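Local coordinates for protein ArCE4A (Arthrobacter sp. AW19M34-1, PDB 5LGC) that probably removes acetyl groups from chitin-type sugars as a polysaccharide deacetylase of the NodB family, and here holds N-acetylglucosamine units in its substrate cleft, at residues V27-D32 with I170-I175; L140-T145 with P166-L171; G80-D85 with R120-A125. One frame throughout, in Å; residues are numbered along the deposited sequence.

Contact 1. Residues V27-D32 with I170-I175. With NAG (2-acetamido-2-deoxy-beta-D-glucopyranose), chain B; NAG (2-acetamido-2-deoxy-beta-D-glucopyranose), chain C.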
loop_
_atom_site.group_PDB
_atom_site.type_symbol
_atom_site.label_atom_id
_atom_site.label_comp_id
_atom_site.label_asym_id
_atom_site.label_seq_id
_atom_site.Cartn_x
_atom_site.Cartn_y
_atom_site.Cartn_z
ATOM N N VAL A 27 -4.401 -4.546 -11.623
ATOM C CA VAL A 27 -4.600 -3.455 -10.675
ATOM C C VAL A 27 -3.930 -3.815 -9.346
ATOM O O VAL A 27 -3.892 -4.983 -8.965
ATOM C CB VAL A 27 -6.110 -3.159 -10.473
ATOM C CG1 VAL A 27 -6.371 -2.454 -9.162
ATOM C CG2 VAL A 27 -6.642 -2.331 -11.625
ATOM N N ALA A 28 -3.374 -2.818 -8.660
ATOM C CA ALA A 28 -2.842 -3.023 -7.317
ATOM C C ALA A 28 -3.686 -2.313 -6.257
ATOM O O ALA A 28 -3.785 -1.086 -6.252
ATOM C CB ALA A 28 -1.400 -2.545 -7.248
ATOM N N LEU A 29 -4.295 -3.090 -5.363
ATOM C CA LEU A 29 -5.008 -2.543 -4.208
ATOM C C LEU A 29 -4.020 -2.261 -3.091
ATOM O O LEU A 29 -3.302 -3.157 -2.657
ATOM C CB LEU A 29 -6.085 -3.508 -3.714
ATOM C CG LEU A 29 -7.114 -3.983 -4.737
ATOM C CD1 LEU A 29 -8.134 -4.906 -4.079
ATOM C CD2 LEU A 29 -7.796 -2.791 -5.377
ATOM N N THR A 30 -3.968 -1.013 -2.631
ATOM C CA THR A 30 -3.025 -0.650 -1.578
ATOM C C THR A 30 -3.740 -0.050 -0.376
ATOM O O THR A 30 -4.755 0.627 -0.518
ATOM C CB THR A 30 -1.967 0.352 -2.078
ATOM O OG1 THR A 30 -2.591 1.614 -2.336
ATOM C CG2 THR A 30 -1.306 -0.158 -3.353
ATOM N N PHE A 31 -3.201 -0.310 0.808
ATOM C CA PHE A 31 -3.791 0.188 2.045
ATOM C C PHE A 31 -2.758 0.915 2.883
ATOM O O PHE A 31 -1.695 0.369 3.190
ATOM C CB PHE A 31 -4.406 -0.958 2.848
ATOM C CG PHE A 31 -5.460 -1.713 2.097
ATOM C CD1 PHE A 31 -6.768 -1.265 2.083
ATOM C CD2 PHE A 31 -5.138 -2.854 1.382
ATOM C CE1 PHE A 31 -7.745 -1.953 1.379
ATOM C CE2 PHE A 31 -6.110 -3.542 0.674
ATOM C CZ PHE A 31 -7.415 -3.089 0.676
ATOM N N ASP A 32 -3.078 2.146 3.263
ATOM C CA ASP A 32 -2.149 2.964 4.032
ATOM C C ASP A 32 -2.509 3.060 5.511
ATOM O O ASP A 32 -3.675 2.921 5.886
ATOM C CB ASP A 32 -2.081 4.371 3.444
ATOM C CG ASP A 32 -1.270 4.431 2.169
ATOM O OD1 ASP A 32 -1.174 3.411 1.455
ATOM O OD2 ASP A 32 -0.721 5.509 1.884
ATOM N N ILE A 170 -4.491 1.685 -6.643
ATOM C CA ILE A 170 -5.632 2.259 -5.946
ATOM C C ILE A 170 -5.296 2.535 -4.489
ATOM O O ILE A 170 -4.774 1.673 -3.789
ATOM C CB ILE A 170 -6.851 1.329 -6.030
ATOM C CG1 ILE A 170 -7.191 1.045 -7.493
ATOM C CG2 ILE A 170 -8.047 1.939 -5.308
ATOM C CD1 ILE A 170 -8.357 0.107 -7.666
ATOM N N LEU A 171 -5.587 3.749 -4.036
ATOM C CA LEU A 171 -5.266 4.127 -2.670
ATOM C C LEU A 171 -6.463 3.992 -1.744
ATOM O O LEU A 171 -7.496 4.639 -1.933
ATOM C CB LEU A 171 -4.739 5.561 -2.614
ATOM C CG LEU A 171 -4.583 6.099 -1.190
ATOM C CD1 LEU A 171 -3.533 5.320 -0.418
ATOM C CD2 LEU A 171 -4.248 7.583 -1.203
ATOM N N MET A 172 -6.305 3.146 -0.737
ATOM C CA MET A 172 -7.291 2.996 0.318
ATOM C C MET A 172 -6.581 3.083 1.653
ATOM O O MET A 172 -5.350 3.050 1.710
ATOM C CB MET A 172 -8.040 1.670 0.177
ATOM C CG MET A 172 -9.208 1.743 -0.795
ATOM S SD MET A 172 -9.827 0.124 -1.279
ATOM C CE MET A 172 -8.328 -0.618 -1.914
ATOM N N HIS A 173 -7.341 3.211 2.731
ATOM C CA HIS A 173 -6.715 3.324 4.037
ATOM C C HIS A 173 -7.204 2.262 5.003
ATOM O O HIS A 173 -8.403 2.086 5.206
ATOM C CB HIS A 173 -6.949 4.716 4.622
ATOM C CG HIS A 173 -6.210 5.797 3.900
ATOM N ND1 HIS A 173 -6.601 6.268 2.666
ATOM C CD2 HIS A 173 -5.092 6.486 4.231
ATOM C CE1 HIS A 173 -5.762 7.212 2.272
ATOM N NE2 HIS A 173 -4.836 7.361 3.202
ATOM N N ASP A 174 -6.251 1.559 5.598
ATOM C CA ASP A 174 -6.539 0.535 6.587
ATOM C C ASP A 174 -6.669 1.190 7.964
ATOM O O ASP A 174 -5.859 0.957 8.865
ATOM C CB ASP A 174 -5.442 -0.535 6.569
ATOM C CG ASP A 174 -5.645 -1.605 7.626
ATOM O OD1 ASP A 174 -6.777 -1.733 8.145
ATOM O OD2 ASP A 174 -4.664 -2.307 7.943
ATOM N N ILE A 175 -7.698 2.016 8.113
ATOM C CA ILE A 175 -7.888 2.793 9.329
ATOM C C ILE A 175 -9.330 2.760 9.793
ATOM O O ILE A 175 -9.679 3.401 10.779
ATOM C CB ILE A 175 -7.486 4.280 9.131
ATOM C CG1 ILE A 175 -8.326 4.916 8.021
ATOM C CG2 ILE A 175 -6.015 4.408 8.814
ATOM C CD1 ILE A 175 -8.101 6.425 7.829
HETATM C C1 NAG B . -4.133 11.766 3.392
HETATM C C2 NAG B . -3.131 10.931 4.026
HETATM C C3 NAG B . -3.905 10.103 5.072
HETATM C C4 NAG B . -4.371 11.085 6.105
HETATM C C5 NAG B . -5.273 12.107 5.401
HETATM C C6 NAG B . -5.756 13.122 6.442
HETATM C C7 NAG B . -1.509 9.338 2.996
HETATM C C8 NAG B . -1.280 8.488 1.749
HETATM N N2 NAG B . -2.648 10.031 2.969
HETATM O O3 NAG B . -3.066 9.114 5.669
HETATM O O4 NAG B . -5.152 10.404 7.100
HETATM O O5 NAG B . -4.561 12.786 4.355
HETATM O O6 NAG B . -4.629 13.778 7.035
HETATM O O7 NAG B . -0.615 9.514 3.817
HETATM C C1 NAG C . -4.436 14.534 -1.060
HETATM C C2 NAG C . -4.893 15.126 0.279
HETATM C C3 NAG C . -4.020 14.530 1.372
HETATM C C4 NAG C . -4.209 13.028 1.351
HETATM C C5 NAG C . -3.751 12.507 -0.011
HETATM C C6 NAG C . -3.829 10.977 -0.036
HETATM C C7 NAG C . -3.601 17.255 0.028
HETATM C C8 NAG C . -3.735 18.775 0.033
HETATM N N2 NAG C . -4.762 16.597 0.238
HETATM O O1 NAG C . -5.263 15.022 -2.119
HETATM O O3 NAG C . -4.436 15.047 2.646
HETATM O O4 NAG C . -3.411 12.418 2.348
HETATM O O5 NAG C . -4.553 13.108 -1.050
HETATM O O6 NAG C . -5.174 10.555 0.209
HETATM O O7 NAG C . -2.495 16.733 -0.132
#
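Thr30 grips the backbone of Ile170 twice. Its OG1, placed between the backbone N and the carbonyl carbon (chi1 69°), donates to Ile170 O over 2.6 Å from above the carbonyl plane, while Thr30 N bonds the same oxygen at 3.0 Å. A valine here would lack the hydroxyl and would probably leave Ile170 O with its backbone donor alone and take one partner from Arg120, whose NH1 also bonds Thr30 OG1.

On the face carrying Leu29 and Phe31, Met172 lies alongside Phe31. Its chain bends at chi3 (-56°), bringing CE to 3.6 Å from Phe31 CE1; SD sits obliquely, 5.0 Å from the ring centroid, in a Met-aromatic contact. Ile170 CD1 touches both Val27 CG1 (3.6 Å) and Leu29 CD2 (3.7 Å), and helix 177-192 covers this side.

On the opposite face Leu171 CD1 meets the carboxylate of Asp32 at about a right angle, 3.6 Å from CG. Asp32 OD1 is salt-bridged to Arg120, and OD2 faces the acetyl methyl of one sugar. Beside it, His173 NE2 approaches C3 of that sugar at 3.4 Å; the backbone N of His173 is bonded to Asp147 OD2.

Backbone bonds from Ile170 N to Ala28 O through to Asp174 N to Asp32 O fix the parallel register behind these groups. Strands 26-32 and 168-173 are thus neighbours in the barrel-like parallel sheet of NodB deacetylases; their C-terminal ends carry the family's Thr-Phe-Asp-Asp and Leu-Met-His sequences, of which Asp32, Leu171 and His173 come up to the sugars.

Contact 2. Residues L140-T145 with P166-L171. With NAG (2-acetamido-2-deoxy-beta-D-glucopyranose), chain C.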
loop_
_atom_site.group_PDB
_atom_site.type_symbol
_atom_site.label_atom_id
_atom_site.label_comp_id
_atom_site.label_asym_id
_atom_site.label_seq_id
_atom_site.Cartn_x
_atom_site.Cartn_y
_atom_site.Cartn_z
ATOM N N LEU A 140 3.344 6.147 -5.471
ATOM C CA LEU A 140 2.182 6.977 -5.217
ATOM C C LEU A 140 0.928 6.195 -5.597
ATOM O O LEU A 140 0.819 5.009 -5.290
ATOM C CB LEU A 140 2.279 8.302 -5.983
ATOM C CG LEU A 140 3.262 9.371 -5.472
ATOM C CD1 LEU A 140 2.955 9.766 -4.039
ATOM C CD2 LEU A 140 4.722 8.947 -5.598
ATOM N N TRP A 141 -0.011 6.850 -6.266
ATOM C CA TRP A 141 -1.263 6.211 -6.658
ATOM C C TRP A 141 -1.852 6.954 -7.842
ATOM O O TRP A 141 -1.490 8.102 -8.097
ATOM C CB TRP A 141 -2.256 6.205 -5.493
ATOM C CG TRP A 141 -2.507 7.579 -4.981
ATOM C CD1 TRP A 141 -3.443 8.462 -5.432
ATOM C CD2 TRP A 141 -1.785 8.250 -3.945
ATOM N NE1 TRP A 141 -3.355 9.638 -4.734
ATOM C CE2 TRP A 141 -2.346 9.535 -3.814
ATOM C CE3 TRP A 141 -0.723 7.887 -3.108
ATOM C CZ2 TRP A 141 -1.881 10.460 -2.884
ATOM C CZ3 TRP A 141 -0.262 8.808 -2.183
ATOM C CH2 TRP A 141 -0.842 10.079 -2.079
ATOM N N ASP A 142 -2.766 6.324 -8.571
ATOM C CA ASP A 142 -3.438 7.062 -9.632
ATOM C C ASP A 142 -4.941 7.088 -9.385
ATOM O O ASP A 142 -5.670 7.845 -10.021
ATOM C CB ASP A 142 -3.122 6.472 -11.006
ATOM C CG ASP A 142 -3.735 5.112 -11.206
ATOM O OD1 ASP A 142 -3.589 4.260 -10.307
ATOM O OD2 ASP A 142 -4.375 4.901 -12.259
ATOM N N VAL A 143 -5.398 6.271 -8.445
ATOM C CA VAL A 143 -6.797 6.300 -8.042
ATOM C C VAL A 143 -6.901 6.578 -6.548
ATOM O O VAL A 143 -6.464 5.777 -5.721
ATOM C CB VAL A 143 -7.528 4.973 -8.370
ATOM C CG1 VAL A 143 -8.993 5.066 -7.971
ATOM C CG2 VAL A 143 -7.410 4.651 -9.854
ATOM N N ASP A 144 -7.480 7.721 -6.205
ATOM C CA ASP A 144 -7.712 8.058 -4.810
ATOM C C ASP A 144 -9.176 7.810 -4.479
ATOM O O ASP A 144 -10.048 8.548 -4.932
ATOM C CB ASP A 144 -7.329 9.516 -4.535
ATOM C CG ASP A 144 -7.261 9.835 -3.055
ATOM O OD1 ASP A 144 -7.723 9.013 -2.232
ATOM O OD2 ASP A 144 -6.746 10.916 -2.710
ATOM N N THR A 145 -9.448 6.767 -3.696
ATOM C CA THR A 145 -10.824 6.419 -3.340
ATOM C C THR A 145 -11.446 7.448 -2.408
ATOM O O THR A 145 -12.668 7.494 -2.252
ATOM C CB THR A 145 -10.908 5.034 -2.667
ATOM O OG1 THR A 145 -10.053 4.999 -1.514
ATOM C CG2 THR A 145 -10.495 3.948 -3.642
ATOM N N PRO A 166 -5.909 -0.260 -16.483
ATOM C CA PRO A 166 -4.839 -1.262 -16.423
ATOM C C PRO A 166 -3.540 -0.663 -15.891
ATOM O O PRO A 166 -3.060 0.336 -16.418
ATOM C CB PRO A 166 -4.684 -1.700 -17.879
ATOM C CG PRO A 166 -6.017 -1.413 -18.502
ATOM C CD PRO A 166 -6.524 -0.180 -17.819
ATOM N N GLY A 167 -2.994 -1.263 -14.840
ATOM C CA GLY A 167 -1.770 -0.773 -14.239
ATOM C C GLY A 167 -2.019 0.229 -13.126
ATOM O O GLY A 167 -1.079 0.779 -12.556
ATOM N N SER A 168 -3.285 0.476 -12.815
ATOM C CA SER A 168 -3.610 1.436 -11.768
ATOM C C SER A 168 -3.133 0.968 -10.404
ATOM O O SER A 168 -3.043 -0.236 -10.128
ATOM C CB SER A 168 -5.115 1.702 -11.704
ATOM O OG SER A 168 -5.521 2.617 -12.702
ATOM N N ILE A 169 -2.822 1.944 -9.562
ATOM C CA ILE A 169 -2.587 1.720 -8.150
ATOM C C ILE A 169 -3.680 2.440 -7.371
ATOM O O ILE A 169 -3.797 3.659 -7.441
ATOM C CB ILE A 169 -1.212 2.236 -7.720
ATOM C CG1 ILE A 169 -0.112 1.470 -8.451
ATOM C CG2 ILE A 169 -1.052 2.126 -6.211
ATOM C CD1 ILE A 169 1.269 2.018 -8.208
ATOM N N ILE A 170 -4.491 1.685 -6.643
ATOM C CA ILE A 170 -5.632 2.259 -5.946
ATOM C C ILE A 170 -5.296 2.535 -4.489
ATOM O O ILE A 170 -4.774 1.673 -3.789
ATOM C CB ILE A 170 -6.851 1.329 -6.030
ATOM C CG1 ILE A 170 -7.191 1.045 -7.493
ATOM C CG2 ILE A 170 -8.047 1.939 -5.308
ATOM C CD1 ILE A 170 -8.357 0.107 -7.666
ATOM N N LEU A 171 -5.587 3.749 -4.036
ATOM C CA LEU A 171 -5.266 4.127 -2.670
ATOM C C LEU A 171 -6.463 3.992 -1.744
ATOM O O LEU A 171 -7.496 4.639 -1.933
ATOM C CB LEU A 171 -4.739 5.561 -2.614
ATOM C CG LEU A 171 -4.583 6.099 -1.190
ATOM C CD1 LEU A 171 -3.533 5.320 -0.418
ATOM C CD2 LEU A 171 -4.248 7.583 -1.203
HETATM C C1 NAG C . -4.436 14.534 -1.060
HETATM C C2 NAG C . -4.893 15.126 0.279
HETATM C C3 NAG C . -4.020 14.530 1.372
HETATM C C4 NAG C . -4.209 13.028 1.351
HETATM C C5 NAG C . -3.751 12.507 -0.011
HETATM C C6 NAG C . -3.829 10.977 -0.036
HETATM C C7 NAG C . -3.601 17.255 0.028
HETATM C C8 NAG C . -3.735 18.775 0.033
HETATM N N2 NAG C . -4.762 16.597 0.238
HETATM O O1 NAG C . -5.263 15.022 -2.119
HETATM O O3 NAG C . -4.436 15.047 2.646
HETATM O O4 NAG C . -3.411 12.418 2.348
HETATM O O5 NAG C . -4.553 13.108 -1.050
HETATM O O6 NAG C . -5.174 10.555 0.209
HETATM O O7 NAG C . -2.495 16.733 -0.132
#
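Trp141 turns one face of its indole to Leu171. The methyl CD2 stands over the six-membered ring, 3.8 Å from its centroid and 14° off the normal, a CH-pi contact, while Leu171 CB lies beside Trp141 CG. With CG set between the backbone N and the carbonyl carbon (chi1 56°), the indole folds over the leucine, and its CZ2 reaches C6 of a bound sugar, 3.5 Å away and oblique to the ring. Leu171 CD2 approaches O6 of the same sugar, so the ring and the methyl border it together. Asp144 runs alongside Leu171 and points the same way; its OD2 accepts a weak hydrogen bond from that O6, whereas OD1 is held by Leu146 N.

Asp142 directs its carboxylate at Ser168 and Ile169. OD2 takes the hydroxyl of Ser168 on its syn lone pair, with OG at 2.6 Å. OD1 takes Ile169 N, also at 2.6 Å, on the syn side but 25° out of the carboxylate plane. Ser168 OG in turn accepts from Lys165 N. Ile169 O receives both Asp142 N and Val143 N, a forked grip where the chain enters the short parallel pairing of 143-144 with 168-173.

Beyond the pairing, Thr145 OG1 donates to Leu171 O in the carbonyl plane at 2.6 Å, seconded by a weak bond from Thr145 N. Thr145 CG2 rests 3.6 Å from Ile170 CG2, beneath helix 153-163.

The chemistry thus changes along this edge of the NodB sheet: Asp142 accepts from a backbone NH and a hydroxyl, and the Trp141-Leu171-Asp144 face offers a sugar an apolar border with one weak polar hold, consistent with a carbohydrate subsite.

Contact 3. Residues G80-D85 with R120-A125. With NAG (2-acetamido-2-deoxy-beta-D-glucopyranose), chain B; NAG (2-acetamido-2-deoxy-beta-D-glucopyranose), chain C.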
loop_
_atom_site.group_PDB
_atom_site.type_symbol
_atom_site.label_atom_id
_atom_site.label_comp_id
_atom_site.label_asym_id
_atom_site.label_seq_id
_atom_site.Cartn_x
_atom_site.Cartn_y
_atom_site.Cartn_z
ATOM N N GLY A 80 5.106 -2.213 2.297
ATOM C CA GLY A 80 5.906 -1.059 1.948
ATOM C C GLY A 80 5.936 -0.114 3.128
ATOM O O GLY A 80 5.181 -0.285 4.079
ATOM N N SER A 81 6.804 0.885 3.070
ATOM C CA SER A 81 6.935 1.838 4.165
ATOM C C SER A 81 6.044 3.054 3.958
ATOM O O SER A 81 5.934 3.561 2.843
ATOM C CB SER A 81 8.391 2.282 4.302
ATOM O OG SER A 81 8.521 3.312 5.267
ATOM N N HIS A 82 5.406 3.523 5.028
ATOM C CA HIS A 82 4.700 4.796 4.972
ATOM C C HIS A 82 5.349 5.803 5.918
ATOM O O HIS A 82 4.708 6.766 6.342
ATOM C CB HIS A 82 3.218 4.629 5.310
ATOM C CG HIS A 82 2.352 5.705 4.731
ATOM N ND1 HIS A 82 1.167 6.107 5.313
ATOM C CD2 HIS A 82 2.506 6.473 3.624
ATOM C CE1 HIS A 82 0.628 7.070 4.584
ATOM N NE2 HIS A 82 1.422 7.312 3.557
ATOM N N THR A 83 6.636 5.574 6.199
ATOM C CA THR A 83 7.443 6.303 7.190
ATOM C C THR A 83 6.990 5.959 8.608
ATOM O O THR A 83 6.098 5.139 8.799
ATOM C CB THR A 83 7.414 7.846 7.009
ATOM O OG1 THR A 83 6.124 8.356 7.373
ATOM C CG2 THR A 83 7.753 8.242 5.563
ATOM N N PHE A 84 7.609 6.582 9.605
ATOM C CA PHE A 84 7.388 6.157 10.978
ATOM C C PHE A 84 6.127 6.746 11.591
ATOM O O PHE A 84 5.321 6.022 12.159
ATOM C CB PHE A 84 8.589 6.503 11.853
ATOM C CG PHE A 84 8.535 5.863 13.208
ATOM C CD1 PHE A 84 8.790 4.510 13.357
ATOM C CD2 PHE A 84 8.205 6.605 14.323
ATOM C CE1 PHE A 84 8.726 3.909 14.600
ATOM C CE2 PHE A 84 8.140 6.011 15.569
ATOM C CZ PHE A 84 8.400 4.663 15.708
ATOM N N ASP A 85 5.950 8.055 11.481
ATOM C CA ASP A 85 4.812 8.698 12.122
ATOM C C ASP A 85 4.021 9.596 11.178
ATOM O O ASP A 85 3.415 10.576 11.617
ATOM C CB ASP A 85 5.286 9.509 13.325
ATOM C CG ASP A 85 6.451 10.406 12.985
ATOM O OD1 ASP A 85 6.535 10.837 11.817
ATOM O OD2 ASP A 85 7.285 10.672 13.874
ATOM N N ARG A 120 5.883 4.826 0.331
ATOM C CA ARG A 120 4.927 5.841 -0.108
ATOM C C ARG A 120 5.064 7.083 0.765
ATOM O O ARG A 120 4.917 7.012 1.978
ATOM C CB ARG A 120 3.493 5.307 -0.059
ATOM C CG ARG A 120 2.416 6.321 -0.450
ATOM C CD ARG A 120 1.048 5.651 -0.571
ATOM N NE ARG A 120 0.872 4.941 -1.837
ATOM C CZ ARG A 120 -0.039 3.995 -2.051
ATOM N NH1 ARG A 120 -0.857 3.615 -1.078
ATOM N NH2 ARG A 120 -0.123 3.412 -3.240
ATOM N N PRO A 121 5.372 8.232 0.147
ATOM C CA PRO A 121 5.498 9.462 0.939
ATOM C C PRO A 121 4.153 9.930 1.492
ATOM O O PRO A 121 3.167 9.961 0.753
ATOM C CB PRO A 121 6.067 10.474 -0.062
ATOM C CG PRO A 121 5.698 9.938 -1.415
ATOM C CD PRO A 121 5.701 8.436 -1.274
ATOM N N PRO A 122 4.110 10.268 2.790
ATOM C CA PRO A 122 2.894 10.787 3.424
ATOM C C PRO A 122 2.341 12.005 2.693
ATOM O O PRO A 122 3.109 12.884 2.297
ATOM C CB PRO A 122 3.369 11.157 4.833
ATOM C CG PRO A 122 4.477 10.190 5.096
ATOM C CD PRO A 122 5.189 10.054 3.771
ATOM N N TYR A 123 1.023 12.026 2.500
ATOM C CA TYR A 123 0.319 13.117 1.819
ATOM C C TYR A 123 0.733 13.246 0.359
ATOM O O TYR A 123 0.351 14.199 -0.317
ATOM C CB TYR A 123 0.535 14.436 2.570
ATOM C CG TYR A 123 0.355 14.251 4.057
ATOM C CD1 TYR A 123 -0.901 13.997 4.590
ATOM C CD2 TYR A 123 1.443 14.280 4.923
ATOM C CE1 TYR A 123 -1.075 13.801 5.949
ATOM C CE2 TYR A 123 1.278 14.083 6.285
ATOM C CZ TYR A 123 0.015 13.843 6.790
ATOM O OH TYR A 123 -0.159 13.643 8.142
ATOM N N GLY A 124 1.493 12.268 -0.128
ATOM C CA GLY A 124 1.975 12.269 -1.497
ATOM C C GLY A 124 3.028 13.338 -1.719
ATOM O O GLY A 124 3.432 13.606 -2.850
ATOM N N ALA A 125 3.475 13.940 -0.623
ATOM C CA ALA A 125 4.414 15.051 -0.673
ATOM C C ALA A 125 5.853 14.565 -0.818
ATOM O O ALA A 125 6.375 13.865 0.050
ATOM C CB ALA A 125 4.268 15.920 0.576
HETATM C C1 NAG B . -4.133 11.766 3.392
HETATM C C2 NAG B . -3.131 10.931 4.026
HETATM C C3 NAG B . -3.905 10.103 5.072
HETATM C C4 NAG B . -4.371 11.085 6.105
HETATM C C5 NAG B . -5.273 12.107 5.401
HETATM C C6 NAG B . -5.756 13.122 6.442
HETATM C C7 NAG B . -1.509 9.338 2.996
HETATM C C8 NAG B . -1.280 8.488 1.749
HETATM N N2 NAG B . -2.648 10.031 2.969
HETATM O O3 NAG B . -3.066 9.114 5.669
HETATM O O4 NAG B . -5.152 10.404 7.100
HETATM O O5 NAG B . -4.561 12.786 4.355
HETATM O O6 NAG B . -4.629 13.778 7.035
HETATM O O7 NAG B . -0.615 9.514 3.817
HETATM C C1 NAG C . -4.436 14.534 -1.060
HETATM C C2 NAG C . -4.893 15.126 0.279
HETATM C C3 NAG C . -4.020 14.530 1.372
HETATM C C4 NAG C . -4.209 13.028 1.351
HETATM C C5 NAG C . -3.751 12.507 -0.011
HETATM C C6 NAG C . -3.829 10.977 -0.036
HETATM C C7 NAG C . -3.601 17.255 0.028
HETATM C C8 NAG C . -3.735 18.775 0.033
HETATM N N2 NAG C . -4.762 16.597 0.238
HETATM O O1 NAG C . -5.263 15.022 -2.119
HETATM O O3 NAG C . -4.436 15.047 2.646
HETATM O O4 NAG C . -3.411 12.418 2.348
HETATM O O5 NAG C . -4.553 13.108 -1.050
HETATM O O6 NAG C . -5.174 10.555 0.209
HETATM O O7 NAG C . -2.495 16.733 -0.132
#
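Arg120 N donates to Ser81 O over 2.8 Å in a nearly straight bond (165°), a backbone tie that joins the end of strand 78-81 to the loop before helix 128-131. Just past it the chain turns: Ser81 OG accepts Thr83 N at 3.1 Å, an ST turn.

His82 leaves this turn with CG opposite the backbone N (chi1 -156°), which carries its imidazole across the start of the other segment. The ring presents its edge to Arg120 O, which lies near the ring plane 3.0 Å from CD2; CB of Arg120 stands 4.0 Å from the same carbon. ND1, at another part of the ring, has a weak hydrogen bond to Asp33 OD1, and the ring also meets that of His86.

Thr83 and Pro122 meet tip to tip, with Thr83 OG1 at 3.4 Å from Pro122 CG and the methyl CG2 at 3.6 Å from CD. His82, Thr83 and His86 belong to the His-Thr-x-x-His sequence of the NodB family, and Arg120 to Gly124 form its Arg-Pro-Pro-Tyr-Gly sequence; in characterised relatives the two histidines and an aspartate hold a metal ion, and the second sequence forms one wall of the groove.

Arg120 runs out extended and bends only at chi3 (-80°), bringing its guanidinium to Asp32 and Thr30 on one strand and to the carbonyls of Val139 and Leu140. The buried guanidinium is thus supplied with acceptors. Gly124 N bonds Pro121 O at 3.0 Å. Tyr123 meets the linked sugars: the edge of its ring lies against O6 of one, with CE1 3.7 Å away, and CD1 approaches the oxygen that joins the two.

All three contacts are largely buried, but contact 1 lies deepest, its centre about 5 Å from the chain centre, against about 10 Å for the other two; only contact 2 has several partly exposed touching residues, while those of contact 3 are all buried. Contacts 1 and 2 use opposite edges of strand 168-173 and share Ile170 and Leu171; contact 3 joins the end of strand 78-81 to a loop. Regular parallel backbone bonding and apolar packing dominate contact 1, carboxylate and hydroxyl bonds contact 2, and a single backbone bond with ring-edge and proline packing contact 3. Arg120 connects them, bonded to Asp32, Thr30 and Leu140 O, and all three border the bound sugars.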